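PDB 5CE6: FACT-Spt16 from Cicer arietinum, which probably serves, through this N-terminal peptidase-like domain, the FACT histone chaperone complex, which binds histones H3-H4 and remodels nucleosomes during transcription. Local coordinates for residues Lys373-Thr377 and Leu388-Ala392; Phe195-Ser199 and Glu400-Phe404; Ile24-Phe29 and Ile105-Val109. All coordinates share one frame; numbering follows the deposited sequence.

Contact 1 (Lys373-Thr377 and Leu388-Ala392); sequences KSAGT and LNINA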
ATOM      1  N   LYS A 373      12.698   5.462  10.638  1.00 12.01           N
ATOM      2  CA  LYS A 373      13.572   5.897   9.550  1.00 18.27           C
ATOM      3  C   LYS A 373      12.769   6.275   8.309  1.00 14.30           C
ATOM      4  O   LYS A 373      13.303   6.861   7.372  1.00 17.77           O
ATOM      5  CB  LYS A 373      14.597   4.818   9.196  1.00 27.74           C
ATOM      6  CG  LYS A 373      15.530   4.445  10.340  1.00 32.82           C
ATOM      7  CD  LYS A 373      16.248   5.661  10.907  1.00 36.14           C
ATOM      8  CE  LYS A 373      17.187   5.262  12.045  1.00 41.60           C
ATOM      9  NZ  LYS A 373      17.720   6.442  12.788  1.00 46.00           N
ATOM     10  N   SER A 374      11.487   5.924   8.312  1.00 13.76           N
ATOM     11  CA  SER A 374      10.578   6.307   7.238  1.00 13.45           C
ATOM     12  C   SER A 374       9.404   7.059   7.845  1.00 15.12           C
ATOM     13  O   SER A 374       9.038   6.824   9.005  1.00 12.70           O
ATOM     14  CB  SER A 374      10.093   5.059   6.498  1.00 13.12           C
ATOM     15  OG  SER A 374       9.064   5.365   5.569  1.00 13.42           O
ATOM     16  N   ALA A 375       8.836   7.988   7.078  1.00 10.64           N
ATOM     17  CA  ALA A 375       7.611   8.672   7.482  1.00 11.80           C
ATOM     18  C   ALA A 375       6.423   8.183   6.642  1.00  8.88           C
ATOM     19  O   ALA A 375       5.359   8.800   6.636  1.00 10.42           O
ATOM     20  CB  ALA A 375       7.768  10.195   7.352  1.00  8.86           C
ATOM     21  N   GLY A 376       6.608   7.071   5.941  1.00 11.74           N
ATOM     22  CA  GLY A 376       5.511   6.474   5.206  1.00 10.36           C
ATOM     23  C   GLY A 376       5.835   6.219   3.748  1.00 10.30           C
ATOM     24  O   GLY A 376       6.999   6.280   3.345  1.00 12.15           O
ATOM     25  N   THR A 377       4.804   5.912   2.961  1.00 10.84           N
ATOM     26  CA  THR A 377       4.991   5.566   1.546  1.00  8.91           C
ATOM     27  C   THR A 377       3.830   6.063   0.711  1.00  8.08           C
ATOM     28  O   THR A 377       2.781   6.432   1.233  1.00  8.44           O
ATOM     29  CB  THR A 377       5.067   4.039   1.310  1.00  8.84           C
ATOM     30  OG1 THR A 377       3.789   3.441   1.558  1.00 12.33           O
ATOM     31  CG2 THR A 377       6.112   3.386   2.194  1.00 10.96           C
ATOM     32  N   LEU A 388       7.998   5.351  -3.445  1.00 17.38           N
ATOM     33  CA  LEU A 388       7.636   6.633  -2.855  1.00 20.65           C
ATOM     34  C   LEU A 388       7.767   6.593  -1.339  1.00 18.94           C
ATOM     35  O   LEU A 388       6.920   7.124  -0.626  1.00 17.66           O
ATOM     36  CB  LEU A 388       6.204   7.019  -3.230  1.00 16.52           C
ATOM     37  CG  LEU A 388       5.946   7.426  -4.680  1.00 25.01           C
ATOM     38  CD1 LEU A 388       4.485   7.814  -4.851  1.00 24.58           C
ATOM     39  CD2 LEU A 388       6.845   8.590  -5.062  1.00 22.00           C
ATOM     40  N   ASN A 389       8.821   5.952  -0.843  1.00 13.83           N
ATOM     41  CA  ASN A 389       9.074   5.943   0.593  1.00 12.41           C
ATOM     42  C   ASN A 389       9.542   7.312   1.070  1.00 15.86           C
ATOM     43  O   ASN A 389      10.513   7.870   0.550  1.00 16.79           O
ATOM     44  CB  ASN A 389      10.100   4.848   0.921  1.00 14.68           C
ATOM     45  CG  ASN A 389      10.192   4.550   2.403  1.00 20.82           C
ATOM     46  OD1 ASN A 389      10.438   5.443   3.212  1.00 16.59           O
ATOM     47  ND2 ASN A 389      10.013   3.280   2.766  1.00 25.89           N
ATOM     48  N   ILE A 390       8.831   7.879   2.040  1.00 12.45           N
ATOM     49  CA  ILE A 390       9.207   9.178   2.579  1.00 12.75           C
ATOM     50  C   ILE A 390      10.348   8.967   3.559  1.00 16.98           C
ATOM     51  O   ILE A 390      10.127   8.706   4.745  1.00 17.87           O
ATOM     52  CB  ILE A 390       8.018   9.872   3.292  1.00  9.75           C
ATOM     53  CG1 ILE A 390       6.800   9.914   2.366  1.00 10.52           C
ATOM     54  CG2 ILE A 390       8.397  11.298   3.718  1.00  9.54           C
ATOM     55  CD1 ILE A 390       5.501  10.198   3.098  1.00 17.23           C
ATOM     56  N   ASN A 391      11.573   9.054   3.050  1.00 12.51           N
ATOM     57  CA  ASN A 391      12.755   8.915   3.896  1.00 16.92           C
ATOM     58  C   ASN A 391      13.864   9.856   3.438  1.00 18.46           C
ATOM     59  O   ASN A 391      13.744  10.488   2.395  1.00 18.10           O
ATOM     60  CB  ASN A 391      13.222   7.447   3.963  1.00 16.54           C
ATOM     61  CG  ASN A 391      13.728   6.914   2.624  1.00 21.04           C
ATOM     62  OD1 ASN A 391      14.658   7.454   2.032  1.00 32.50           O
ATOM     63  ND2 ASN A 391      13.140   5.817   2.168  1.00 26.58           N
ATOM     64  N   ALA A 392      14.940   9.944   4.217  1.00 20.96           N
ATOM     65  CA  ALA A 392      16.025  10.893   3.953  1.00 23.38           C
ATOM     66  C   ALA A 392      16.790  10.666   2.648  1.00 20.32           C
ATOM     67  O   ALA A 392      17.487  11.567   2.174  1.00 29.02           O
ATOM     68  CB  ALA A 392      16.994  10.921   5.134  1.00 21.03           C
TER
HETATM   69  O   HOH W   1      15.540   8.322   6.571  1.00 19.88           O
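Lys373 turns its carbonyl toward Asn391, its O lying 3.5 Å from Asn391 CB, and a water spans the gap by donating to that oxygen and accepting from Ala392 N. Ser374 does two jobs. Its hydroxyl, swung opposite the backbone N (chi1 172°), accepts from Gly376 N in an ST turn and donates across to the side-chain amide of Asn389, Ser374 OG to Asn389 OD1 2.7 Å, approaching from a tilt to the carbonyl plane. Asn391 ND2 adds a weak bond to the same OD1, while Asn391 OD1 accepts from Lys393 N.

At Ala375 the contact is backbone: its N donates to Ile390 O over 2.8 Å, nearly straight at 175°, and Ala375 CB rests 3.8 Å from Ile390 CG2. Ile390 CD1 lies over the Ala375-Gly376 backbone, 3.8 Å from Ala375 O. Gly376 has a positive phi (127°), at which a CB would jam against Ala375 O and lie close to Ile390 CD1. Gly376 O takes Ile390 N at 2.8 Å, so Ile390 is held by both polar backbone atoms. Thr377 ends the run with a CA-H...O contact from its CA to Leu388 O at 3.3 Å.

The two segments run antiparallel, and Thr377 also bonds to Asn405 of strand 403-414. This is a loop bonded near the start of an outer strand, in a domain of the M24 family, whose fold is called pita-bread.

Contact 2 (Phe195-Ser199 and Glu400-Phe404); sequences FAAKS and EGMVF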
ATOM      1  N   PHE A 195       2.067   4.231 -11.518  1.00 13.64           N
ATOM      2  CA  PHE A 195       0.975   4.195 -10.547  1.00 16.59           C
ATOM      3  C   PHE A 195       0.992   5.418  -9.621  1.00 13.66           C
ATOM      4  O   PHE A 195       0.039   5.632  -8.881  1.00 17.35           O
ATOM      5  CB  PHE A 195       1.034   2.944  -9.669  1.00 14.88           C
ATOM      6  CG  PHE A 195       0.930   1.639 -10.423  1.00 16.90           C
ATOM      7  CD1 PHE A 195       0.204   1.546 -11.606  1.00 18.62           C
ATOM      8  CD2 PHE A 195       1.570   0.504  -9.937  1.00 15.76           C
ATOM      9  CE1 PHE A 195       0.117   0.329 -12.290  1.00 23.93           C
ATOM     10  CE2 PHE A 195       1.490  -0.717 -10.613  1.00 18.91           C
ATOM     11  CZ  PHE A 195       0.761  -0.798 -11.793  1.00 21.88           C
ATOM     12  N   ALA A 196       2.048   6.227  -9.691  1.00 13.06           N
ATOM     13  CA  ALA A 196       2.288   7.279  -8.686  1.00 15.83           C
ATOM     14  C   ALA A 196       1.234   8.385  -8.626  1.00 17.46           C
ATOM     15  O   ALA A 196       0.810   8.789  -7.541  1.00 17.28           O
ATOM     16  CB  ALA A 196       3.672   7.892  -8.872  1.00 18.45           C
ATOM     17  N   ALA A 197       0.836   8.898  -9.783  1.00 17.12           N
ATOM     18  CA  ALA A 197      -0.167   9.959  -9.824  1.00 21.54           C
ATOM     19  C   ALA A 197      -1.539   9.387 -10.178  1.00 15.88           C
ATOM     20  O   ALA A 197      -1.741   8.855 -11.268  1.00 19.04           O
ATOM     21  CB  ALA A 197       0.232  11.047 -10.812  1.00 28.05           C
ATOM     22  N   LYS A 198      -2.478   9.506  -9.245  1.00 16.47           N
ATOM     23  CA  LYS A 198      -3.811   8.932  -9.420  1.00 11.58           C
ATOM     24  C   LYS A 198      -4.726   9.832 -10.251  1.00 12.44           C
ATOM     25  O   LYS A 198      -4.631  11.069 -10.199  1.00 15.87           O
ATOM     26  CB  LYS A 198      -4.462   8.694  -8.051  1.00 12.70           C
ATOM     27  CG  LYS A 198      -4.105   7.366  -7.374  1.00 18.56           C
ATOM     28  CD  LYS A 198      -2.691   7.358  -6.864  1.00 16.51           C
ATOM     29  CE  LYS A 198      -2.326   5.997  -6.252  1.00 12.34           C
ATOM     30  NZ  LYS A 198      -0.855   5.889  -6.175  1.00 13.84           N
ATOM     31  N   SER A 199      -5.620   9.203 -11.008  1.00 12.85           N
ATOM     32  CA  SER A 199      -6.677   9.915 -11.714  1.00 12.16           C
ATOM     33  C   SER A 199      -7.726  10.368 -10.715  1.00 14.37           C
ATOM     34  O   SER A 199      -7.728   9.919  -9.573  1.00 15.01           O
ATOM     35  CB  SER A 199      -7.337   8.996 -12.733  1.00 16.12           C
ATOM     36  OG  SER A 199      -8.165   8.036 -12.101  1.00 16.75           O
ATOM     37  N   GLU A 400       1.311  16.484  -8.055  1.00 13.29           N
ATOM     38  CA  GLU A 400      -0.143  16.454  -7.968  1.00 15.77           C
ATOM     39  C   GLU A 400      -0.682  15.062  -8.302  1.00 16.12           C
ATOM     40  O   GLU A 400      -0.240  14.421  -9.266  1.00 18.42           O
ATOM     41  CB  GLU A 400      -0.719  17.482  -8.948  1.00 19.60           C
ATOM     42  CG  GLU A 400      -2.221  17.454  -9.114  1.00 32.38           C
ATOM     43  CD  GLU A 400      -2.702  18.504 -10.102  1.00 39.14           C
ATOM     44  OE1 GLU A 400      -1.889  19.361 -10.518  1.00 32.80           O
ATOM     45  OE2 GLU A 400      -3.895  18.467 -10.463  1.00 47.85           O
ATOM     46  N   GLY A 401      -1.616  14.578  -7.487  1.00 14.96           N
ATOM     47  CA  GLY A 401      -2.215  13.279  -7.727  1.00 12.60           C
ATOM     48  C   GLY A 401      -1.576  12.138  -6.962  1.00 14.37           C
ATOM     49  O   GLY A 401      -2.123  11.039  -6.919  1.00 13.73           O
ATOM     50  N   MET A 402      -0.423  12.386  -6.343  1.00 10.09           N
ATOM     51  CA  MET A 402       0.182  11.363  -5.495  1.00 11.06           C
ATOM     52  C   MET A 402      -0.637  11.236  -4.223  1.00 12.15           C
ATOM     53  O   MET A 402      -1.292  12.193  -3.792  1.00 11.52           O
ATOM     54  CB  MET A 402       1.623  11.720  -5.137  1.00 12.02           C
ATOM     55  CG  MET A 402       2.604  11.567  -6.281  1.00 12.95           C
ATOM     56  SD  MET A 402       4.264  12.002  -5.738  1.00 14.60           S
ATOM     57  CE  MET A 402       5.200  11.519  -7.188  1.00 14.72           C
ATOM     58  N   VAL A 403      -0.587  10.052  -3.622  1.00  8.65           N
ATOM     59  CA  VAL A 403      -1.344   9.773  -2.417  1.00 10.58           C
ATOM     60  C   VAL A 403      -0.388   9.108  -1.448  1.00  9.67           C
ATOM     61  O   VAL A 403       0.340   8.187  -1.828  1.00 10.40           O
ATOM     62  CB  VAL A 403      -2.517   8.830  -2.705  1.00 11.62           C
ATOM     63  CG1 VAL A 403      -3.288   8.560  -1.425  1.00 10.74           C
ATOM     64  CG2 VAL A 403      -3.429   9.446  -3.747  1.00 12.08           C
ATOM     65  N   PHE A 404      -0.376   9.573  -0.200  1.00  7.80           N
ATOM     66  CA  PHE A 404       0.580   9.053   0.778  1.00  9.98           C
ATOM     67  C   PHE A 404      -0.076   8.520   2.048  1.00  8.69           C
ATOM     68  O   PHE A 404      -1.042   9.102   2.550  1.00 11.17           O
ATOM     69  CB  PHE A 404       1.599  10.139   1.187  1.00 10.00           C
ATOM     70  CG  PHE A 404       2.557  10.518   0.094  1.00 10.03           C
ATOM     71  CD1 PHE A 404       3.679   9.742  -0.162  1.00 13.34           C
ATOM     72  CD2 PHE A 404       2.325  11.648  -0.688  1.00  9.66           C
ATOM     73  CE1 PHE A 404       4.564  10.086  -1.179  1.00 13.64           C
ATOM     74  CE2 PHE A 404       3.208  11.998  -1.704  1.00 13.53           C
ATOM     75  CZ  PHE A 404       4.325  11.218  -1.945  1.00 14.02           C
TER
HETATM   76  O   HOH W   2       0.965   7.808  -4.933  1.00 17.05           O
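Lys198 joins the turn after helix 188-196 to the approach of strand 403-414. Its backbone N donates to Gly401 O over 2.8 Å, an almost straight bond (171°). The side chain then bends at chi2 (72°) and runs extended, drawing CD alongside the same oxygen, with Lys198 CD 3.7 Å from Gly401 O, and across Val403 at about a right angle, where Lys198 CD lies 3.8 Å from Val403 CG2. Beyond that apolar crossing the ammonium group has several partners: Lys198 NZ donates to Phe195 O at 2.9 Å and to a water, and forms a salt bridge with Glu385. The same water accepts from Val403 N and is bonded to Ala196 O, tying both segments together.

The turn lies near the junction of the N-terminal lobe and the M24-like, pita-bread lobe: helix 188-196 has just ended, and Ser199 caps the start of helix 200-230. The bend is thus braced against the four-stranded antiparallel sheet that holds strand 403-414. A methionine in place of Lys198 would probably leave the carboxylate of Glu385 without this charged partner and strip Phe195 O and the bridging water of a donor.

Gly401 has a positive phi, 95°, and a CB on it would press against Lys198 O and Ala197 CB. Met402 packs against Ala196: its CA-H points at Ala196 O, with Met402 CA 3.3 Å from Ala196 O, and Met402 CG comes within 3.5 Å of that oxygen. From there its chain extends until Met402 CE sits 4.3 Å from Ala196 CB.

Contact 3 (Ile24-Phe29 and Ile105-Val109); sequences IDLNTF and ILESV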
ATOM      1  N   ILE A  24     -15.247  -6.050 -17.864  1.00 42.65           N
ATOM      2  CA  ILE A  24     -14.103  -5.147 -18.015  1.00 38.40           C
ATOM      3  C   ILE A  24     -14.479  -3.770 -18.561  1.00 32.32           C
ATOM      4  O   ILE A  24     -15.114  -3.653 -19.605  1.00 34.34           O
ATOM      5  CB  ILE A  24     -12.982  -5.771 -18.882  1.00 30.14           C
ATOM      6  CG1 ILE A  24     -12.350  -6.962 -18.149  1.00 31.90           C
ATOM      7  CG2 ILE A  24     -11.905  -4.731 -19.205  1.00 26.53           C
ATOM      8  CD1 ILE A  24     -11.383  -7.769 -19.006  1.00 36.83           C
ATOM      9  N   ASP A  25     -14.086  -2.733 -17.825  1.00 35.46           N
ATOM     10  CA  ASP A  25     -14.242  -1.358 -18.269  1.00 30.00           C
ATOM     11  C   ASP A  25     -13.292  -1.105 -19.440  1.00 29.80           C
ATOM     12  O   ASP A  25     -12.100  -0.869 -19.233  1.00 24.87           O
ATOM     13  CB  ASP A  25     -13.911  -0.423 -17.102  1.00 32.23           C
ATOM     14  CG  ASP A  25     -14.319   1.011 -17.358  1.00 42.29           C
ATOM     15  OD1 ASP A  25     -14.093   1.525 -18.474  1.00 41.83           O
ATOM     16  OD2 ASP A  25     -14.864   1.627 -16.421  1.00 51.04           O
ATOM     17  N   LEU A  26     -13.818  -1.155 -20.662  1.00 33.55           N
ATOM     18  CA  LEU A  26     -12.993  -1.014 -21.863  1.00 30.93           C
ATOM     19  C   LEU A  26     -12.393   0.382 -22.046  1.00 31.32           C
ATOM     20  O   LEU A  26     -11.299   0.519 -22.593  1.00 32.54           O
ATOM     21  CB  LEU A  26     -13.775  -1.422 -23.117  1.00 30.65           C
ATOM     22  CG  LEU A  26     -14.226  -2.885 -23.176  1.00 38.78           C
ATOM     23  CD1 LEU A  26     -14.848  -3.213 -24.513  1.00 38.57           C
ATOM     24  CD2 LEU A  26     -13.070  -3.827 -22.891  1.00 31.99           C
ATOM     25  N   ASN A  27     -13.105   1.413 -21.596  1.00 34.48           N
ATOM     26  CA  ASN A  27     -12.620   2.787 -21.706  1.00 31.88           C
ATOM     27  C   ASN A  27     -11.402   3.007 -20.822  1.00 25.21           C
ATOM     28  O   ASN A  27     -10.396   3.579 -21.249  1.00 28.43           O
ATOM     29  CB  ASN A  27     -13.733   3.775 -21.335  1.00 34.98           C
ATOM     30  CG  ASN A  27     -13.423   5.201 -21.763  1.00 50.97           C
ATOM     31  OD1 ASN A  27     -12.328   5.715 -21.521  1.00 62.74           O
ATOM     32  ND2 ASN A  27     -14.391   5.849 -22.402  1.00 46.30           N
ATOM     33  N   THR A  28     -11.502   2.539 -19.584  1.00 21.70           N
ATOM     34  CA  THR A  28     -10.395   2.608 -18.638  1.00 26.65           C
ATOM     35  C   THR A  28      -9.198   1.809 -19.149  1.00 22.36           C
ATOM     36  O   THR A  28      -8.061   2.279 -19.098  1.00 21.37           O
ATOM     37  CB  THR A  28     -10.821   2.070 -17.268  1.00 30.26           C
ATOM     38  OG1 THR A  28     -11.771   2.971 -16.686  1.00 31.97           O
ATOM     39  CG2 THR A  28      -9.621   1.938 -16.349  1.00 36.83           C
ATOM     40  N   PHE A  29      -9.466   0.604 -19.650  1.00 31.07           N
ATOM     41  CA  PHE A  29      -8.425  -0.247 -20.218  1.00 21.07           C
ATOM     42  C   PHE A  29      -7.655   0.490 -21.317  1.00 22.43           C
ATOM     43  O   PHE A  29      -6.424   0.498 -21.317  1.00 26.34           O
ATOM     44  CB  PHE A  29      -9.037  -1.537 -20.775  1.00 25.72           C
ATOM     45  CG  PHE A  29      -8.068  -2.374 -21.556  1.00 26.55           C
ATOM     46  CD1 PHE A  29      -7.113  -3.142 -20.905  1.00 21.19           C
ATOM     47  CD2 PHE A  29      -8.113  -2.401 -22.941  1.00 27.53           C
ATOM     48  CE1 PHE A  29      -6.214  -3.908 -21.620  1.00 20.29           C
ATOM     49  CE2 PHE A  29      -7.219  -3.171 -23.666  1.00 26.32           C
ATOM     50  CZ  PHE A  29      -6.272  -3.926 -23.006  1.00 20.65           C
ATOM     51  N   ILE A 105     -12.947 -14.170 -21.346  1.00 32.91           N
ATOM     52  CA  ILE A 105     -13.167 -12.853 -20.775  1.00 28.43           C
ATOM     53  C   ILE A 105     -12.312 -11.814 -21.497  1.00 34.31           C
ATOM     54  O   ILE A 105     -12.785 -10.723 -21.822  1.00 40.64           O
ATOM     55  CB  ILE A 105     -12.844 -12.849 -19.270  1.00 31.34           C
ATOM     56  CG1 ILE A 105     -13.801 -13.777 -18.523  1.00 36.12           C
ATOM     57  CG2 ILE A 105     -12.920 -11.431 -18.709  1.00 30.22           C
ATOM     58  CD1 ILE A 105     -13.366 -14.095 -17.110  1.00 34.44           C
ATOM     59  N   LEU A 106     -11.058 -12.165 -21.768  1.00 29.06           N
ATOM     60  CA  LEU A 106     -10.117 -11.236 -22.393  1.00 25.46           C
ATOM     61  C   LEU A 106     -10.376 -11.001 -23.879  1.00 27.14           C
ATOM     62  O   LEU A 106      -9.812 -10.082 -24.467  1.00 31.44           O
ATOM     63  CB  LEU A 106      -8.673 -11.696 -22.165  1.00 26.26           C
ATOM     64  CG  LEU A 106      -8.167 -11.563 -20.734  1.00 23.92           C
ATOM     65  CD1 LEU A 106      -6.809 -12.217 -20.547  1.00 23.43           C
ATOM     66  CD2 LEU A 106      -8.099 -10.091 -20.320  1.00 21.93           C
ATOM     67  N   GLU A 107     -11.223 -11.828 -24.490  1.00 26.34           N
ATOM     68  CA  GLU A 107     -11.613 -11.614 -25.885  1.00 27.33           C
ATOM     69  C   GLU A 107     -12.097 -10.183 -26.123  1.00 29.81           C
ATOM     70  O   GLU A 107     -11.851  -9.599 -27.179  1.00 34.35           O
ATOM     71  CB  GLU A 107     -12.700 -12.608 -26.303  1.00 38.10           C
ATOM     72  CG  GLU A 107     -12.185 -14.004 -26.601  1.00 44.75           C
ATOM     73  CD  GLU A 107     -11.362 -14.064 -27.875  1.00 46.83           C
ATOM     74  OE1 GLU A 107     -11.513 -13.162 -28.725  1.00 51.16           O
ATOM     75  OE2 GLU A 107     -10.567 -15.014 -28.025  1.00 54.75           O
ATOM     76  N   SER A 108     -12.760  -9.618 -25.122  1.00 31.39           N
ATOM     77  CA  SER A 108     -13.405  -8.316 -25.258  1.00 37.25           C
ATOM     78  C   SER A 108     -12.434  -7.137 -25.349  1.00 33.40           C
ATOM     79  O   SER A 108     -12.823  -6.048 -25.768  1.00 32.04           O
ATOM     80  CB  SER A 108     -14.378  -8.085 -24.100  1.00 39.18           C
ATOM     81  OG  SER A 108     -13.692  -8.039 -22.863  1.00 41.67           O
ATOM     82  N   VAL A 109     -11.181  -7.343 -24.954  1.00 27.95           N
ATOM     83  CA  VAL A 109     -10.203  -6.255 -24.986  1.00 24.44           C
ATOM     84  C   VAL A 109      -9.325  -6.267 -26.247  1.00 22.16           C
ATOM     85  O   VAL A 109      -8.490  -5.389 -26.435  1.00 24.10           O
ATOM     86  CB  VAL A 109      -9.344  -6.201 -23.693  1.00 36.39           C
ATOM     87  CG1 VAL A 109     -10.230  -6.047 -22.473  1.00 37.45           C
ATOM     88  CG2 VAL A 109      -8.499  -7.442 -23.543  1.00 32.25           C
TER
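Val109 is the bump of this contact, and Ile24, Leu26 and Phe29 form the hollow that takes it. Val109 CB sits over one face of the Phe29 ring, 4.0 Å from the ring centroid and 23° off the normal, a CH-pi contact displaced toward the rim at CE2 and CZ. With CG of Phe29 opposite the backbone N (chi1 171°), the ring swings out from its helix to meet the valine. Val109 CG1 plugs the neighbouring notch, 3.6 Å from Leu26 CD2 and 3.9 Å from Ile24 CG2.

Ile24 supplies a bump in return: its CD1 settles into the corner formed by Ile105 CG2, at 4.0 Å, and Leu106 CD2, at 4.2 Å. Farther along, Leu26 CD2 lies 3.6 Å from Ser108 O. No hydrogen bond crosses; within the segments Asp25 OD1 caps Thr28 N and Ser108 OG bonds to Ile105 O.

The start of helix 26-42 thereby packs on the turn joining helices 100-106 and 110-117, with Leu78 of helix 69-78 touching Ile24, Phe29 and Leu106, Pro112 meeting Leu26 and Phe29, and Ile121 of strand 120-125 touching Val109.

Contacts 1 and 2 share the four-stranded sheet of the pita-bread lobe: strands 376-378 and 403-414 are neighbours in it, and the two contacts touch where Phe404 packs on Ile390 and Met402 on Leu388. Contact 2 is the buried one, and it adds a lysine salt bridge to its backbone bonding; contact 1, only partly buried, pairs backbones and places its amide and hydroxyl groups at a more open edge. Contact 3 lies in the N-terminal lobe, its centre about 23 Å from that of contact 2 and about 36 Å from that of contact 1. Also partly buried, it joins helix ends through apolar side chains, with no hydrogen bond across.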